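Local coordinates for putative uncharacterized protein TB39.8 (Mycobacterium tuberculosis, PDB 3PO8) that regulates cell growth and peptidoglycan synthesis by binding MviN; its FHA domain, the part present here, recognises phosphorylated MviN and PknB, at residues 8-13 and 88-93; 18-23 and 49-54; 45-50 and 83-88; 77-82 and 92-97. All coordinates share one frame; numbering follows the deposited sequence.

Interaction 1: residues 8-13 and 88-93; sequences LQLDDG and GHSEII
Glu91 OE1 is gripped by two waters that also reach the 8-13 side: one donates to it over 2.7 Å and to Asp11 OD2 as well, while the second gives it a weak bond and donates to Asp11 O, tying it to that carbonyl. The first water bridges two carboxylates whose planes stand 47° apart and whose nearest oxygens, Asp11 OD2 and Glu91 OE1, are 3.9 Å from each other; its hydrogens probably ease the repulsion, as does the salt bridge of Glu91 OE2 to Arg86. The pair sits where strands 4-10 and 90-98 meet as antiparallel neighbours in one sheet of the FHA beta-sandwich. Gln9 and Ile93 form a hydrogen-bonded pair, each N-H donating to the other's carbonyl, and beyond the non-hydrogen-bonded pair of Leu10 and Ile92 the ladder resumes with Asp11 N on Glu91 O at 2.8 Å.

Leucine and isoleucine suit the inward face because it is buried against the other sheet. Ile92 spreads its two branches along the partner strand: CG2, turned anti to the backbone N, reaches Leu8 CB at 3.6 Å, while CG1 meets Leu10 CD2 at 3.9 Å. Phe35 and Ile27 of the other sheet close over this apolar row. The opposite face carries Gln9 and Ile93 and tolerates polar groups; Gln9 holds Arg95 through OE1 and Gly15 O through NE2. Isoleucine still has a use here, because its long branch lies against the aspartate that ends the ladder, with Ile93 CD1 3.9 Å from Asp11 CG.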
# COMPACT_ATOMS: atom_id res chain seq x y z
N LEU A 8 -1.65 -1.00 -6.86
CA LEU A 8 -1.92 0.07 -5.91
C LEU A 8 -1.99 1.34 -6.74
O LEU A 8 -1.02 1.63 -7.46
CB LEU A 8 -0.75 0.22 -4.93
CG LEU A 8 -0.30 -1.02 -4.14
CD1 LEU A 8 0.84 -0.67 -3.19
CD2 LEU A 8 -1.48 -1.59 -3.42
N GLN A 9 -3.08 2.07 -6.70
CA GLN A 9 -3.20 3.31 -7.47
C GLN A 9 -3.49 4.49 -6.56
O GLN A 9 -4.45 4.45 -5.78
CB GLN A 9 -4.32 3.20 -8.52
CG GLN A 9 -4.49 4.46 -9.33
CD GLN A 9 -5.32 4.26 -10.55
OE1 GLN A 9 -6.39 3.66 -10.49
NE2 GLN A 9 -4.86 4.79 -11.68
N LEU A 10 -2.65 5.52 -6.63
CA LEU A 10 -2.86 6.73 -5.85
C LEU A 10 -4.09 7.44 -6.36
O LEU A 10 -4.28 7.58 -7.58
CB LEU A 10 -1.66 7.67 -5.95
CG LEU A 10 -0.57 7.55 -4.91
CD1 LEU A 10 0.58 8.46 -5.29
CD2 LEU A 10 -1.10 7.92 -3.54
N ASP A 11 -4.94 7.89 -5.45
CA ASP A 11 -6.18 8.55 -5.83
C ASP A 11 -6.07 10.07 -5.62
O ASP A 11 -6.98 10.70 -5.04
CB ASP A 11 -7.36 7.96 -5.05
CG ASP A 11 -8.70 8.33 -5.64
OD1 ASP A 11 -8.73 8.76 -6.81
OD2 ASP A 11 -9.72 8.23 -4.93
N ASP A 12 -4.97 10.64 -6.11
CA ASP A 12 -4.71 12.08 -6.02
C ASP A 12 -4.91 12.86 -7.33
O ASP A 12 -4.71 14.08 -7.36
CB ASP A 12 -3.28 12.31 -5.48
CG ASP A 12 -2.20 11.97 -6.49
OD1 ASP A 12 -2.45 11.19 -7.43
OD2 ASP A 12 -1.07 12.49 -6.33
N GLY A 13 -5.30 12.17 -8.41
CA GLY A 13 -5.45 12.81 -9.72
C GLY A 13 -4.36 12.40 -10.69
O GLY A 13 -4.54 12.48 -11.91
N GLY A 88 -1.13 9.34 5.75
CA GLY A 88 -0.95 10.77 5.59
C GLY A 88 -2.17 11.41 4.98
O GLY A 88 -3.29 11.23 5.47
N HIS A 89 -1.96 12.14 3.90
CA HIS A 89 -2.99 12.80 3.14
C HIS A 89 -3.31 12.01 1.88
O HIS A 89 -4.03 12.49 1.00
CB HIS A 89 -2.52 14.22 2.77
CG HIS A 89 -1.92 14.98 3.91
ND1 HIS A 89 -2.66 15.81 4.72
CD2 HIS A 89 -0.65 15.03 4.38
CE1 HIS A 89 -1.87 16.35 5.64
NE2 HIS A 89 -0.64 15.89 5.45
N SER A 90 -2.78 10.79 1.79
CA SER A 90 -2.84 10.00 0.58
C SER A 90 -3.86 8.86 0.68
O SER A 90 -4.14 8.34 1.77
CB SER A 90 -1.47 9.39 0.29
OG SER A 90 -0.48 10.37 0.07
N GLU A 91 -4.38 8.46 -0.48
CA GLU A 91 -5.34 7.37 -0.59
C GLU A 91 -4.89 6.47 -1.70
O GLU A 91 -4.60 6.93 -2.80
CB GLU A 91 -6.75 7.89 -0.89
CG GLU A 91 -7.26 8.93 0.08
CD GLU A 91 -8.76 9.19 -0.08
OE1 GLU A 91 -9.33 8.77 -1.12
OE2 GLU A 91 -9.36 9.80 0.83
N ILE A 92 -4.82 5.17 -1.41
CA ILE A 92 -4.40 4.17 -2.38
C ILE A 92 -5.48 3.13 -2.58
O ILE A 92 -5.93 2.51 -1.62
CB ILE A 92 -3.13 3.49 -1.92
CG1 ILE A 92 -1.98 4.50 -1.91
CG2 ILE A 92 -2.80 2.30 -2.80
CD1 ILE A 92 -0.70 4.01 -1.25
N ILE A 93 -5.88 2.93 -3.82
CA ILE A 93 -6.88 1.92 -4.18
C ILE A 93 -6.18 0.63 -4.57
O ILE A 93 -5.28 0.63 -5.41
CB ILE A 93 -7.76 2.40 -5.36
CG1 ILE A 93 -8.39 3.77 -5.03
CG2 ILE A 93 -8.84 1.38 -5.67
CD1 ILE A 93 -8.95 4.51 -6.22
O HOH W 1 -9.74 6.67 -2.71
O HOH W 2 -8.95 11.28 -2.84

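Interaction 2: residues 18-23 and 49-54; sequences YQLREG and IRWDGQ
Leu20 lays its CB over one face of the Trp51 indole, 4.3 Å from the centroid of the five-membered ring and 24° off its normal, a CH-pi contact. The two side chains cross at about a right angle, and beyond the ring Leu20 CD1 reaches Ile49 CG2 at 3.6 Å and also touches Trp51 CB. The tryptophan's first torsion (chi1 177°) sets CG opposite the backbone N and swings the ring alongside the incoming 18-23 segment, where Arg21 O and Glu22 N lie at the ring edge; Arg21 O is 3.6 Å from Trp51 CD1. A large flat residue suits the place because it offers the leucine a broad apolar surface while its rim tolerates the passing backbone. The opposite face of the five-membered ring is backed by the turn that follows, with Gly53 N 3.3 Å above the ring plane. That turn is an Asx turn, in which Asp52 OD1 accepts from Gln54 N.

The backbones join at one antiparallel hydrogen-bonded pair. Gly23 N donates to Trp51 O over 2.9 Å, lying in the carbonyl plane, and Trp51 N returns a bond to Gly23 O. Glycine fits at residue 23 because its backbone angles would press a side chain against the preceding carbonyl.

The contact lies where the chain leaves strand 17-19 of one sheet and enters strand 23-28 of the other, beside strand 47-51. Val6 of strand 4-10 touches both Leu20 and Trp51, and Ala56 of strand 56-60 packs on Ile49 and Trp51.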
# COMPACT_ATOMS: atom_id res chain seq x y z
N TYR A 18 1.49 1.34 -8.70
CA TYR A 18 2.55 0.42 -8.37
C TYR A 18 2.00 -0.99 -8.36
O TYR A 18 0.91 -1.24 -7.79
CB TYR A 18 3.11 0.78 -7.00
CG TYR A 18 4.16 -0.19 -6.53
CD1 TYR A 18 5.44 -0.15 -7.05
CD2 TYR A 18 3.86 -1.14 -5.59
CE1 TYR A 18 6.41 -1.05 -6.61
CE2 TYR A 18 4.82 -2.06 -5.14
CZ TYR A 18 6.09 -2.00 -5.65
OH TYR A 18 7.07 -2.88 -5.25
N GLN A 19 2.72 -1.90 -9.00
CA GLN A 19 2.36 -3.30 -9.02
C GLN A 19 3.18 -4.06 -7.99
O GLN A 19 4.40 -3.99 -8.01
CB GLN A 19 2.55 -3.89 -10.41
CG GLN A 19 2.00 -5.29 -10.54
CD GLN A 19 1.76 -5.71 -11.96
OE1 GLN A 19 2.43 -6.60 -12.46
NE2 GLN A 19 0.81 -5.07 -12.62
N LEU A 20 2.52 -4.83 -7.13
CA LEU A 20 3.24 -5.56 -6.10
C LEU A 20 4.19 -6.55 -6.72
O LEU A 20 3.85 -7.24 -7.71
CB LEU A 20 2.33 -6.32 -5.14
CG LEU A 20 1.33 -5.52 -4.33
CD1 LEU A 20 0.65 -6.41 -3.32
CD2 LEU A 20 2.01 -4.37 -3.63
N ARG A 21 5.37 -6.65 -6.13
CA ARG A 21 6.31 -7.71 -6.45
C ARG A 21 6.28 -8.75 -5.35
O ARG A 21 5.89 -8.47 -4.21
CB ARG A 21 7.72 -7.13 -6.54
CG ARG A 21 7.86 -5.98 -7.55
CD ARG A 21 9.27 -5.39 -7.59
NE ARG A 21 9.28 -3.94 -7.36
CZ ARG A 21 10.36 -3.23 -7.02
NH1 ARG A 21 11.54 -3.81 -6.86
NH2 ARG A 21 10.26 -1.92 -6.83
N GLU A 22 6.72 -9.96 -5.66
CA GLU A 22 6.85 -10.99 -4.65
C GLU A 22 7.81 -10.50 -3.58
O GLU A 22 8.85 -9.90 -3.85
CB GLU A 22 7.37 -12.28 -5.30
CG GLU A 22 7.51 -13.44 -4.36
CD GLU A 22 7.92 -14.71 -5.08
OE1 GLU A 22 7.56 -14.87 -6.28
OE2 GLU A 22 8.59 -15.54 -4.42
N GLY A 23 7.44 -10.74 -2.33
CA GLY A 23 8.23 -10.34 -1.20
C GLY A 23 7.64 -9.12 -0.54
O GLY A 23 6.43 -8.90 -0.51
N ILE A 49 3.71 -4.13 2.31
CA ILE A 49 2.76 -5.11 1.80
C ILE A 49 3.58 -6.30 1.37
O ILE A 49 4.47 -6.18 0.53
CB ILE A 49 1.90 -4.61 0.65
CG1 ILE A 49 1.05 -3.42 1.12
CG2 ILE A 49 0.98 -5.72 0.17
CD1 ILE A 49 0.32 -2.62 0.05
N ARG A 50 3.28 -7.45 1.97
CA ARG A 50 3.95 -8.71 1.69
C ARG A 50 3.11 -9.51 0.72
O ARG A 50 1.96 -9.75 1.00
CB ARG A 50 4.17 -9.45 2.99
CG ARG A 50 5.08 -8.63 3.93
CD ARG A 50 5.60 -9.39 5.13
NE ARG A 50 4.54 -10.02 5.89
CZ ARG A 50 3.96 -9.52 6.98
NH1 ARG A 50 4.30 -8.34 7.46
NH2 ARG A 50 3.01 -10.21 7.58
N TRP A 51 3.71 -9.91 -0.40
CA TRP A 51 2.97 -10.57 -1.47
C TRP A 51 3.64 -11.89 -1.85
O TRP A 51 4.83 -11.92 -2.09
CB TRP A 51 2.95 -9.64 -2.67
CG TRP A 51 2.30 -10.17 -3.91
CD1 TRP A 51 2.89 -10.31 -5.13
CD2 TRP A 51 0.94 -10.57 -4.08
NE1 TRP A 51 1.99 -10.80 -6.03
CE2 TRP A 51 0.77 -10.94 -5.42
CE3 TRP A 51 -0.17 -10.66 -3.21
CZ2 TRP A 51 -0.43 -11.42 -5.91
CZ3 TRP A 51 -1.38 -11.11 -3.71
CH2 TRP A 51 -1.50 -11.49 -5.05
N ASP A 52 2.86 -12.96 -1.92
CA ASP A 52 3.42 -14.25 -2.34
C ASP A 52 2.75 -14.76 -3.60
O ASP A 52 2.77 -15.97 -3.86
CB ASP A 52 3.21 -15.28 -1.24
CG ASP A 52 1.76 -15.72 -1.12
OD1 ASP A 52 0.87 -14.95 -1.57
OD2 ASP A 52 1.51 -16.83 -0.58
N GLY A 53 2.15 -13.88 -4.38
CA GLY A 53 1.38 -14.28 -5.57
C GLY A 53 -0.08 -14.68 -5.35
O GLY A 53 -0.82 -14.92 -6.31
N GLN A 54 -0.50 -14.74 -4.10
CA GLN A 54 -1.84 -15.15 -3.76
C GLN A 54 -2.49 -14.23 -2.74
O GLN A 54 -3.62 -13.80 -2.93
CB GLN A 54 -1.81 -16.56 -3.17
CG GLN A 54 -1.43 -17.63 -4.17
CD GLN A 54 -2.61 -18.09 -5.00
OE1 GLN A 54 -3.18 -17.32 -5.78
NE2 GLN A 54 -2.97 -19.37 -4.85

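Interaction 3: residues 45-50 and 83-88; sequences RHLEIR and DVIRLG
Part of the hydrophobic interior of the FHA beta-sandwich lies here, where strand 47-51 of one sheet faces strand 84-87 of the other. The short strand axes pass 11.0 Å apart, a separation bridged by side chains alone, with no hydrogen bond between the two segments. Leu87 sets its CB over the face of the His46 imidazole, 4.0 Å from the ring centroid, in a CH-pi contact; its CD1 lies 3.7 Å above the ring plane, offset toward the rim. The two side chains slide past each other in opposite directions. In Leu87, CG sits between the backbone N and the carbonyl carbon (chi1 65°), which turns CD1 toward both His46 and Leu47.

Leu47 interlocks with two residues of the opposing strand through one methyl: CD2 is 3.9 Å from Ile85 CG2 and 4.0 Å from Leu87 CD1. Farther along, Ile49 CD1 approaches Ile85 CD1. Branched aliphatic residues suit this layer, since their methyls can fill it without polar partners. Ile27 of strand 23-28 touches Leu47 and Leu87, and His46 and Leu47 both face it in a classic beta bulge.

Histidine suits the edge of this core because it offers a flat face to leucine and two polar ring atoms. Ser43 N donates to His46 ND1, and His46 NE2 donates to Gly66 O, so both buried nitrogens are satisfied; this pattern is consistent with ND1 accepting and NE2 carrying the proton.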
# COMPACT_ATOMS: atom_id res chain seq x y z
N ARG A 45 9.47 4.99 6.06
CA ARG A 45 9.03 3.61 5.78
C ARG A 45 7.73 3.44 6.56
O ARG A 45 7.74 3.30 7.78
CB ARG A 45 10.07 2.61 6.25
CG ARG A 45 11.40 2.80 5.55
CD ARG A 45 12.45 1.80 6.06
NE ARG A 45 12.33 0.54 5.34
CZ ARG A 45 13.04 -0.56 5.57
NH1 ARG A 45 13.96 -0.60 6.54
NH2 ARG A 45 12.83 -1.64 4.83
N HIS A 46 6.61 3.54 5.86
CA HIS A 46 5.32 3.69 6.52
C HIS A 46 4.57 2.40 6.70
O HIS A 46 4.04 2.11 7.78
CB HIS A 46 4.47 4.70 5.77
CG HIS A 46 3.25 5.15 6.52
ND1 HIS A 46 3.14 6.42 7.03
CD2 HIS A 46 2.08 4.53 6.77
CE1 HIS A 46 1.96 6.55 7.60
NE2 HIS A 46 1.29 5.42 7.47
N LEU A 47 4.46 1.63 5.62
CA LEU A 47 3.84 0.34 5.69
C LEU A 47 4.53 -0.58 4.72
O LEU A 47 5.22 -0.12 3.81
CB LEU A 47 2.33 0.40 5.45
CG LEU A 47 1.87 0.88 4.08
CD1 LEU A 47 1.83 -0.27 3.06
CD2 LEU A 47 0.48 1.52 4.13
N GLU A 48 4.37 -1.88 4.95
CA GLU A 48 4.82 -2.89 4.03
C GLU A 48 3.66 -3.70 3.55
O GLU A 48 2.72 -3.92 4.29
CB GLU A 48 5.87 -3.78 4.69
CG GLU A 48 5.40 -4.86 5.59
CD GLU A 48 6.47 -5.94 5.88
OE1 GLU A 48 7.42 -6.16 5.06
OE2 GLU A 48 6.32 -6.57 6.93
N ILE A 49 3.71 -4.13 2.31
CA ILE A 49 2.76 -5.11 1.80
C ILE A 49 3.58 -6.30 1.37
O ILE A 49 4.47 -6.18 0.53
CB ILE A 49 1.90 -4.61 0.65
CG1 ILE A 49 1.05 -3.42 1.12
CG2 ILE A 49 0.98 -5.72 0.17
CD1 ILE A 49 0.32 -2.62 0.05
N ARG A 50 3.28 -7.45 1.97
CA ARG A 50 3.95 -8.71 1.69
C ARG A 50 3.11 -9.51 0.72
O ARG A 50 1.96 -9.75 1.00
CB ARG A 50 4.17 -9.45 2.99
CG ARG A 50 5.08 -8.63 3.93
CD ARG A 50 5.60 -9.39 5.13
NE ARG A 50 4.54 -10.02 5.89
CZ ARG A 50 3.96 -9.52 6.98
NH1 ARG A 50 4.30 -8.34 7.46
NH2 ARG A 50 3.01 -10.21 7.58
N ASP A 83 -10.00 -2.54 -1.62
CA ASP A 83 -9.62 -1.89 -0.36
C ASP A 83 -8.98 -0.55 -0.63
O ASP A 83 -8.30 -0.36 -1.64
CB ASP A 83 -8.67 -2.76 0.46
CG ASP A 83 -9.38 -3.91 1.17
OD1 ASP A 83 -10.64 -4.01 1.17
OD2 ASP A 83 -8.66 -4.74 1.79
N VAL A 84 -9.24 0.39 0.26
CA VAL A 84 -8.67 1.72 0.15
C VAL A 84 -7.79 1.97 1.36
O VAL A 84 -8.26 1.96 2.52
CB VAL A 84 -9.74 2.81 -0.02
CG1 VAL A 84 -9.09 4.17 -0.12
CG2 VAL A 84 -10.56 2.52 -1.29
N ILE A 85 -6.50 2.13 1.08
CA ILE A 85 -5.51 2.40 2.13
C ILE A 85 -5.34 3.90 2.30
O ILE A 85 -5.17 4.60 1.32
CB ILE A 85 -4.14 1.79 1.78
CG1 ILE A 85 -4.27 0.30 1.48
CG2 ILE A 85 -3.14 2.08 2.92
CD1 ILE A 85 -3.11 -0.20 0.67
N ARG A 86 -5.39 4.40 3.53
CA ARG A 86 -5.13 5.81 3.78
C ARG A 86 -3.95 5.99 4.70
O ARG A 86 -3.83 5.31 5.71
CB ARG A 86 -6.35 6.50 4.34
CG ARG A 86 -7.42 6.63 3.30
CD ARG A 86 -8.70 7.25 3.84
NE ARG A 86 -9.68 7.37 2.76
CZ ARG A 86 -10.56 6.43 2.39
NH1 ARG A 86 -10.64 5.26 3.02
NH2 ARG A 86 -11.38 6.68 1.36
N LEU A 87 -3.08 6.89 4.30
CA LEU A 87 -1.88 7.19 5.05
C LEU A 87 -1.51 8.60 4.73
O LEU A 87 -1.58 9.03 3.58
CB LEU A 87 -0.74 6.23 4.66
CG LEU A 87 -0.16 6.24 3.25
CD1 LEU A 87 1.12 5.39 3.23
CD2 LEU A 87 -1.13 5.74 2.18
N GLY A 88 -1.13 9.34 5.75
CA GLY A 88 -0.95 10.77 5.59
C GLY A 88 -2.17 11.41 4.98
O GLY A 88 -3.29 11.23 5.47

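Interaction 4: residues 77-82 and 92-97; sequences WQLADG and IIVRMH
Met96 folds back against the 77-82 segment, bent at its second torsion (chi2 54°), so that the sulfur and terminal methyl run alongside the backbone there: SD lies 3.5 Å from Asp81 N, and CE is 3.7 Å from both Ala80 C and Leu79 O. A flexible, unbranched thioether chain suits this place because it can follow a turning backbone. Asp81 reaches back in the other direction. Its CG stands anti to the backbone N, which carries the carboxylate to strand 90-98, and OD1 accepts from Met96 N over 2.9 Å at an N-H...O angle of 160°. The N-H arrives on the anti side of the carboxylate, 29° out of its plane. The side chain thus takes the part a backbone carbonyl would play in a regular ladder.

One step along, Gly82 N donates to Val94 O at 2.8 Å. Glycine fits residue 82, whose positive phi would bring a CB against the preceding carbonyl. Deeper in, Leu79 and Val94 cross at about a right angle, with Leu79 CD2 4.1 Å from Val94 CG2; two compact aliphatic groups suit this buried spot, which Val6 and Ile85 line on the valine side and Ala56 on the leucine side.

The arrangement is that of a connection between sheets in a beta-sandwich: residues 79-82 lead from strand 76-78 of one sheet to strand 84-87 of the other, bonded on the way to strand 90-98 through Asp81 OD1 and Gly82 N.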
# COMPACT_ATOMS: atom_id res chain seq x y z
N TRP A 77 -3.23 -6.37 8.11
CA TRP A 77 -4.51 -6.47 7.40
C TRP A 77 -4.33 -7.30 6.16
O TRP A 77 -3.35 -7.12 5.45
CB TRP A 77 -4.97 -5.07 7.03
CG TRP A 77 -6.25 -4.98 6.28
CD1 TRP A 77 -6.42 -5.17 4.95
CD2 TRP A 77 -7.54 -4.71 6.82
NE1 TRP A 77 -7.74 -5.01 4.61
CE2 TRP A 77 -8.46 -4.74 5.74
CE3 TRP A 77 -8.02 -4.44 8.10
CZ2 TRP A 77 -9.81 -4.48 5.92
CZ3 TRP A 77 -9.36 -4.20 8.26
CH2 TRP A 77 -10.24 -4.23 7.18
N GLN A 78 -5.24 -8.22 5.88
CA GLN A 78 -5.19 -8.96 4.64
C GLN A 78 -6.01 -8.23 3.60
O GLN A 78 -7.21 -8.06 3.79
CB GLN A 78 -5.70 -10.38 4.83
CG GLN A 78 -5.61 -11.19 3.56
CD GLN A 78 -5.86 -12.64 3.75
OE1 GLN A 78 -5.37 -13.23 4.71
NE2 GLN A 78 -6.59 -13.24 2.81
N LEU A 79 -5.36 -7.79 2.53
CA LEU A 79 -5.99 -6.94 1.56
C LEU A 79 -6.91 -7.75 0.67
O LEU A 79 -6.65 -8.92 0.37
CB LEU A 79 -4.94 -6.20 0.73
CG LEU A 79 -4.15 -5.11 1.42
CD1 LEU A 79 -2.96 -4.75 0.63
CD2 LEU A 79 -5.00 -3.85 1.65
N ALA A 80 -7.98 -7.09 0.22
CA ALA A 80 -8.91 -7.60 -0.78
C ALA A 80 -9.09 -6.57 -1.87
O ALA A 80 -8.91 -5.38 -1.66
CB ALA A 80 -10.27 -7.91 -0.16
N ASP A 81 -9.54 -7.04 -3.04
CA ASP A 81 -9.83 -6.17 -4.15
C ASP A 81 -10.78 -5.06 -3.69
O ASP A 81 -11.79 -5.33 -3.01
CB ASP A 81 -10.47 -7.00 -5.26
CG ASP A 81 -10.75 -6.22 -6.51
OD1 ASP A 81 -9.85 -5.62 -7.09
OD2 ASP A 81 -11.91 -6.25 -6.95
N GLY A 82 -10.43 -3.81 -4.01
CA GLY A 82 -11.24 -2.67 -3.69
C GLY A 82 -10.92 -1.98 -2.39
O GLY A 82 -11.52 -0.94 -2.09
N ILE A 92 -4.82 5.17 -1.41
CA ILE A 92 -4.40 4.17 -2.38
C ILE A 92 -5.48 3.13 -2.58
O ILE A 92 -5.93 2.51 -1.62
CB ILE A 92 -3.13 3.49 -1.92
CG1 ILE A 92 -1.98 4.50 -1.91
CG2 ILE A 92 -2.80 2.30 -2.80
CD1 ILE A 92 -0.70 4.01 -1.25
N ILE A 93 -5.88 2.93 -3.82
CA ILE A 93 -6.88 1.92 -4.18
C ILE A 93 -6.18 0.63 -4.57
O ILE A 93 -5.28 0.63 -5.41
CB ILE A 93 -7.76 2.40 -5.36
CG1 ILE A 93 -8.39 3.77 -5.03
CG2 ILE A 93 -8.84 1.38 -5.67
CD1 ILE A 93 -8.95 4.51 -6.22
N VAL A 94 -6.60 -0.46 -3.96
CA VAL A 94 -5.99 -1.77 -4.17
C VAL A 94 -6.88 -2.54 -5.13
O VAL A 94 -8.08 -2.64 -4.90
CB VAL A 94 -5.89 -2.55 -2.85
CG1 VAL A 94 -5.33 -3.95 -3.11
CG2 VAL A 94 -5.03 -1.80 -1.86
N ARG A 95 -6.33 -3.07 -6.21
CA ARG A 95 -7.11 -3.91 -7.11
C ARG A 95 -6.37 -5.20 -7.39
O ARG A 95 -5.15 -5.21 -7.48
CB ARG A 95 -7.33 -3.17 -8.42
CG ARG A 95 -8.34 -2.05 -8.35
CD ARG A 95 -8.46 -1.36 -9.69
NE ARG A 95 -9.18 -0.08 -9.60
CZ ARG A 95 -8.59 1.11 -9.46
NH1 ARG A 95 -7.26 1.24 -9.38
NH2 ARG A 95 -9.36 2.20 -9.40
N MET A 96 -7.09 -6.31 -7.51
CA MET A 96 -6.50 -7.57 -7.95
C MET A 96 -6.92 -7.84 -9.39
O MET A 96 -8.04 -7.53 -9.78
CB MET A 96 -7.00 -8.73 -7.10
CG MET A 96 -6.39 -8.87 -5.76
SD MET A 96 -6.45 -7.38 -4.75
CE MET A 96 -6.00 -8.06 -3.14
N HIS A 97 -6.03 -8.45 -10.16
CA HIS A 97 -6.39 -8.89 -11.50
C HIS A 97 -5.72 -10.22 -11.75
O HIS A 97 -4.65 -10.49 -11.21
CB HIS A 97 -6.00 -7.85 -12.57
CG HIS A 97 -4.52 -7.62 -12.73
ND1 HIS A 97 -3.83 -6.66 -12.04
CD2 HIS A 97 -3.63 -8.19 -13.58
CE1 HIS A 97 -2.56 -6.66 -12.42
NE2 HIS A 97 -2.42 -7.58 -13.36

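From the N terminus, strand 4-10 is joined by interaction 1 to the last strand, closing a loop of 74 residues that brings the two ends of the domain into one sheet. Interactions 2 and 3 are nested within that loop. Interaction 2 closes the shorter loop from 18-23 to 49-54, where the chain changes sheets. Interaction 3 starts on the same strand 47-51, sharing Ile49 and Arg50, and reaches across the sandwich to 83-88. Interaction 4 follows interaction 2 in series but crosses interaction 3, since 77-82 precedes 83-88 and 92-97 follows it. Interactions 1 and 4 share strand 90-98, which pairs with 84-87 and so links interactions 1, 3 and 4.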